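Local structure of putative transcriptional regulator protein, LacI family (Rhizobium etli, 3MIZ) at residues N181-K193 with M208-L221. The protein probably binds regulatory DNA and acts as a transcriptional repressor of the LacI family. Residues are numbered along the deposited sequence; the frame is centred on the assembly and turned at random.
Sequences NNYVFAAATEMLK and MAIQIYIAAMALGL
The Phe185 ring turns its edge to helix 208-217: the carbonyl carbon of Ile214 lies there in the ring plane, and Gln211 O near it. Separately, Phe185 CE1 comes 3.4 Å from Ala215 CA. One face of the ring carries the hydroxyl of its own helix neighbour Thr189, with OG1 over the centre. That hydroxyl donates to Phe185 O, and a water joins it to Ala215 O. The other flat groups are the amides of Asn182 and Gln211, which approach from opposite directions with their planes 26° apart. Gln211 NE2 donates to Asn182 OD1 at 3.0 Å, the N-H pointing fairly straight (159°), and the acceptor lies in the Gln211 amide plane. From the other face of the Asn182 amide, Val184 N reaches the same OD1, closing an Asx turn that leads into helix 184-192. Gln211, whose extended chain carries its amide across to the start of that helix, also offers OE1 to Phe185 N at 2.9 Å, with the donor above the carbonyl plane; a second water lies between Gln211 OE1 and Asn182 O. With an alanine in place of Gln211, Phe185 N would probably lose its acceptor, Asn182 OD1 one of its two donors, and Val184 the amide against its CB. Further along, Ala188 CB sits 3.8 Å from Ala215 CB, small residues that suit the 8.2 Å approach of the axes, which cross at -43°. Leu192 then lays CD1 on Ala216 and CB on Leu219 CD1, where a Schellman motif with Gly220 ends helix 208-217. Ala188, Leu192 and Ile212 also touch the central sheet of this periplasmic-binding-protein-like domain, which both helices cover. Chemically, the contact is divided: one glutamine satisfies backbone and side-chain groups at the start of helix 184-192, and the rest is mainly apolar packing, with one water bridge from Thr189 to Ala215 O.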
loop_
_atom_site.group_PDB
_atom_site.type_symbol
_atom_site.label_atom_id
_atom_site.label_comp_id
_atom_site.label_asym_id
_atom_site.label_seq_id
_atom_site.Cartn_x
_atom_site.Cartn_y
_atom_site.Cartn_z
ATOM N N ASN A 181 -0.282 -18.320 2.211
ATOM C CA ASN A 181 -0.970 -19.050 3.257
ATOM C C ASN A 181 -0.264 -18.316 4.394
ATOM O O ASN A 181 0.942 -18.442 4.551
ATOM C CB ASN A 181 -0.560 -20.523 3.165
ATOM C CG ASN A 181 -0.965 -21.334 4.370
ATOM O OD1 ASN A 181 -1.884 -20.980 5.110
ATOM N ND2 ASN A 181 -0.283 -22.457 4.563
ATOM N N ASN A 182 -1.006 -17.520 5.153
ATOM C CA ASN A 182 -0.399 -16.711 6.205
ATOM C C ASN A 182 -0.758 -17.137 7.630
ATOM O O ASN A 182 -1.923 -17.151 8.008
ATOM C CB ASN A 182 -0.781 -15.249 5.957
ATOM C CG ASN A 182 -0.101 -14.294 6.912
ATOM O OD1 ASN A 182 -0.236 -14.422 8.130
ATOM N ND2 ASN A 182 0.631 -13.323 6.364
ATOM N N TYR A 183 0.260 -17.475 8.420
ATOM C CA TYR A 183 0.044 -17.922 9.796
ATOM C C TYR A 183 0.985 -17.242 10.785
ATOM O O TYR A 183 1.447 -17.870 11.746
ATOM C CB TYR A 183 0.219 -19.448 9.890
ATOM C CG TYR A 183 1.368 -19.995 9.064
ATOM C CD1 TYR A 183 1.198 -20.281 7.711
ATOM C CD2 TYR A 183 2.634 -20.202 9.625
ATOM C CE1 TYR A 183 2.254 -20.756 6.929
ATOM C CE2 TYR A 183 3.698 -20.679 8.852
ATOM C CZ TYR A 183 3.498 -20.951 7.501
ATOM O OH TYR A 183 4.536 -21.410 6.712
ATOM N N VAL A 184 1.257 -15.959 10.560
ATOM C CA VAL A 184 2.163 -15.211 11.429
ATOM C C VAL A 184 1.658 -15.168 12.872
ATOM O O VAL A 184 2.410 -15.447 13.805
ATOM C CB VAL A 184 2.363 -13.757 10.919
ATOM C CG1 VAL A 184 3.373 -13.040 11.787
ATOM C CG2 VAL A 184 2.838 -13.770 9.459
ATOM N N PHE A 185 0.386 -14.824 13.052
ATOM C CA PHE A 185 -0.191 -14.752 14.396
ATOM C C PHE A 185 -0.028 -16.075 15.151
ATOM O O PHE A 185 0.407 -16.096 16.312
ATOM C CB PHE A 185 -1.682 -14.407 14.319
ATOM C CG PHE A 185 -2.366 -14.368 15.660
ATOM C CD1 PHE A 185 -2.211 -13.273 16.507
ATOM C CD2 PHE A 185 -3.143 -15.445 16.087
ATOM C CE1 PHE A 185 -2.814 -13.247 17.757
ATOM C CE2 PHE A 185 -3.753 -15.432 17.340
ATOM C CZ PHE A 185 -3.588 -14.330 18.179
ATOM N N ALA A 186 -0.389 -17.171 14.491
ATOM C CA ALA A 186 -0.303 -18.496 15.097
ATOM C C ALA A 186 1.131 -18.885 15.420
ATOM O O ALA A 186 1.394 -19.492 16.459
ATOM C CB ALA A 186 -0.940 -19.544 14.178
ATOM N N ALA A 187 2.060 -18.534 14.536
ATOM C CA ALA A 187 3.464 -18.853 14.753
ATOM C C ALA A 187 4.034 -18.045 15.918
ATOM O O ALA A 187 4.766 -18.577 16.745
ATOM C CB ALA A 187 4.265 -18.582 13.488
ATOM N N ALA A 188 3.691 -16.762 15.978
ATOM C CA ALA A 188 4.178 -15.885 17.044
ATOM C C ALA A 188 3.599 -16.300 18.388
ATOM O O ALA A 188 4.249 -16.179 19.426
ATOM C CB ALA A 188 3.801 -14.440 16.745
ATOM N N THR A 189 2.365 -16.776 18.368
ATOM C CA THR A 189 1.717 -17.203 19.599
ATOM C C THR A 189 2.431 -18.431 20.166
ATOM O O THR A 189 2.734 -18.487 21.357
ATOM C CB THR A 189 0.234 -17.517 19.351
ATOM O OG1 THR A 189 -0.453 -16.296 19.044
ATOM C CG2 THR A 189 -0.404 -18.147 20.593
ATOM N N GLU A 190 2.709 -19.402 19.305
ATOM C CA GLU A 190 3.407 -20.615 19.722
ATOM C C GLU A 190 4.776 -20.257 20.285
ATOM O O GLU A 190 5.190 -20.774 21.326
ATOM C CB GLU A 190 3.569 -21.560 18.526
ATOM C CG GLU A 190 4.207 -22.908 18.850
ATOM C CD GLU A 190 3.456 -23.676 19.927
ATOM O OE1 GLU A 190 2.208 -23.752 19.854
ATOM O OE2 GLU A 190 4.116 -24.215 20.845
HETATM N N MSE A 191 5.467 -19.355 19.592
HETATM C CA MSE A 191 6.798 -18.910 19.983
HETATM C C MSE A 191 6.818 -18.226 21.350
HETATM O O MSE A 191 7.733 -18.426 22.151
HETATM C CB MSE A 191 7.335 -17.943 18.922
HETATM C CG MSE A 191 8.749 -17.462 19.146
HETATM SE SE MSE A 191 9.301 -16.243 17.732
HETATM C CE MSE A 191 9.497 -17.544 16.306
ATOM N N LEU A 192 5.800 -17.417 21.612
ATOM C CA LEU A 192 5.716 -16.684 22.871
ATOM C C LEU A 192 5.197 -17.527 24.034
ATOM O O LEU A 192 5.296 -17.125 25.199
ATOM C CB LEU A 192 4.832 -15.452 22.683
ATOM C CG LEU A 192 5.450 -14.341 21.823
ATOM C CD1 LEU A 192 4.377 -13.340 21.384
ATOM C CD2 LEU A 192 6.548 -13.648 22.621
ATOM N N LYS A 193 4.635 -18.689 23.723
ATOM C CA LYS A 193 4.117 -19.564 24.766
ATOM C C LYS A 193 5.166 -20.581 25.192
ATOM O O LYS A 193 4.951 -21.348 26.128
ATOM C CB LYS A 193 2.848 -20.277 24.295
ATOM C CG LYS A 193 1.625 -19.368 24.270
ATOM C CD LYS A 193 0.332 -20.149 24.105
ATOM C CE LYS A 193 0.266 -20.862 22.767
ATOM N NZ LYS A 193 -1.046 -21.547 22.577
HETATM N N MSE A 208 4.152 -7.953 8.863
HETATM C CA MSE A 208 4.027 -9.113 9.752
HETATM C C MSE A 208 3.999 -8.721 11.237
HETATM O O MSE A 208 3.413 -9.430 12.072
HETATM C CB MSE A 208 5.202 -10.077 9.515
HETATM C CG MSE A 208 5.302 -10.677 8.116
HETATM SE SE MSE A 208 6.986 -11.653 7.892
HETATM C CE MSE A 208 6.586 -13.116 9.061
ATOM N N ALA A 209 4.644 -7.606 11.570
ATOM C CA ALA A 209 4.703 -7.138 12.956
ATOM C C ALA A 209 3.322 -6.876 13.529
ATOM O O ALA A 209 3.122 -6.998 14.732
ATOM C CB ALA A 209 5.558 -5.874 13.065
ATOM N N ILE A 210 2.369 -6.504 12.676
ATOM C CA ILE A 210 1.021 -6.257 13.164
ATOM C C ILE A 210 0.509 -7.497 13.901
ATOM O O ILE A 210 -0.031 -7.394 14.998
ATOM C CB ILE A 210 0.033 -5.941 12.019
ATOM C CG1 ILE A 210 0.425 -4.633 11.322
ATOM C CG2 ILE A 210 -1.388 -5.804 12.588
ATOM C CD1 ILE A 210 -0.342 -4.392 10.018
ATOM N N GLN A 211 0.681 -8.667 13.291
ATOM C CA GLN A 211 0.215 -9.917 13.897
ATOM C C GLN A 211 0.991 -10.316 15.145
ATOM O O GLN A 211 0.426 -10.932 16.058
ATOM C CB GLN A 211 0.270 -11.053 12.872
ATOM C CG GLN A 211 -0.673 -10.828 11.700
ATOM C CD GLN A 211 -0.732 -12.016 10.770
ATOM O OE1 GLN A 211 -1.107 -13.122 11.179
ATOM N NE2 GLN A 211 -0.365 -11.800 9.512
ATOM N N ILE A 212 2.279 -9.977 15.181
ATOM C CA ILE A 212 3.128 -10.293 16.329
ATOM C C ILE A 212 2.763 -9.384 17.519
ATOM O O ILE A 212 2.812 -9.804 18.675
ATOM C CB ILE A 212 4.626 -10.128 15.963
ATOM C CG1 ILE A 212 4.960 -11.044 14.777
ATOM C CG2 ILE A 212 5.508 -10.502 17.157
ATOM C CD1 ILE A 212 6.344 -10.865 14.208
ATOM N N TYR A 213 2.413 -8.133 17.238
ATOM C CA TYR A 213 2.011 -7.214 18.308
ATOM C C TYR A 213 0.748 -7.766 18.952
ATOM O O TYR A 213 0.634 -7.826 20.175
ATOM C CB TYR A 213 1.697 -5.822 17.747
ATOM C CG TYR A 213 2.833 -4.825 17.836
ATOM C CD1 TYR A 213 4.078 -5.094 17.270
ATOM C CD2 TYR A 213 2.635 -3.580 18.436
ATOM C CE1 TYR A 213 5.101 -4.145 17.294
ATOM C CE2 TYR A 213 3.646 -2.622 18.461
ATOM C CZ TYR A 213 4.874 -2.909 17.888
ATOM O OH TYR A 213 5.865 -1.955 17.893
ATOM N N ILE A 214 -0.207 -8.158 18.114
ATOM C CA ILE A 214 -1.478 -8.685 18.600
ATOM C C ILE A 214 -1.282 -10.007 19.336
ATOM O O ILE A 214 -1.904 -10.247 20.374
ATOM C CB ILE A 214 -2.487 -8.849 17.439
ATOM C CG1 ILE A 214 -2.749 -7.468 16.805
ATOM C CG2 ILE A 214 -3.798 -9.455 17.946
ATOM C CD1 ILE A 214 -3.761 -7.476 15.701
ATOM N N ALA A 215 -0.407 -10.857 18.806
ATOM C CA ALA A 215 -0.128 -12.133 19.449
ATOM C C ALA A 215 0.411 -11.897 20.868
ATOM O O ALA A 215 -0.025 -12.533 21.822
ATOM C CB ALA A 215 0.888 -12.915 18.627
ATOM N N ALA A 216 1.355 -10.976 21.002
ATOM C CA ALA A 216 1.944 -10.683 22.308
ATOM C C ALA A 216 0.939 -10.078 23.291
ATOM O O ALA A 216 0.832 -10.529 24.439
ATOM C CB ALA A 216 3.143 -9.755 22.143
HETATM N N MSE A 217 0.206 -9.058 22.850
HETATM C CA MSE A 217 -0.777 -8.405 23.714
HETATM C C MSE A 217 -1.915 -9.343 24.108
HETATM O O MSE A 217 -2.458 -9.248 25.213
HETATM C CB MSE A 217 -1.342 -7.158 23.024
HETATM C CG MSE A 217 -0.300 -6.097 22.765
HETATM SE SE MSE A 217 -1.011 -4.557 21.831
HETATM C CE MSE A 217 -1.694 -3.590 23.375
ATOM N N ALA A 218 -2.265 -10.257 23.210
ATOM C CA ALA A 218 -3.333 -11.206 23.480
ATOM C C ALA A 218 -2.936 -12.169 24.598
ATOM O O ALA A 218 -3.789 -12.866 25.156
ATOM C CB ALA A 218 -3.675 -11.983 22.211
ATOM N N LEU A 219 -1.646 -12.208 24.918
ATOM C CA LEU A 219 -1.136 -13.081 25.976
ATOM C C LEU A 219 -0.793 -12.267 27.218
ATOM O O LEU A 219 -0.175 -12.776 28.154
ATOM C CB LEU A 219 0.115 -13.835 25.502
ATOM C CG LEU A 219 -0.052 -14.878 24.393
ATOM C CD1 LEU A 219 1.328 -15.348 23.939
ATOM C CD2 LEU A 219 -0.877 -16.051 24.898
ATOM N N GLY A 220 -1.183 -10.995 27.209
ATOM C CA GLY A 220 -0.925 -10.126 28.342
ATOM C C GLY A 220 0.474 -9.550 28.408
ATOM O O GLY A 220 0.851 -8.945 29.413
ATOM N N LEU A 221 1.258 -9.728 27.350
ATOM C CA LEU A 221 2.618 -9.199 27.340
ATOM C C LEU A 221 2.630 -7.744 26.876
ATOM O O LEU A 221 1.882 -7.369 25.972
ATOM C CB LEU A 221 3.508 -10.042 26.421
ATOM C CG LEU A 221 3.697 -11.503 26.850
ATOM C CD1 LEU A 221 4.468 -12.271 25.784
ATOM C CD2 LEU A 221 4.441 -11.544 28.180
HETATM O O HOH W 1 -2.344 -15.224 10.147
HETATM O O HOH W 2 -1.442 -14.740 21.110
#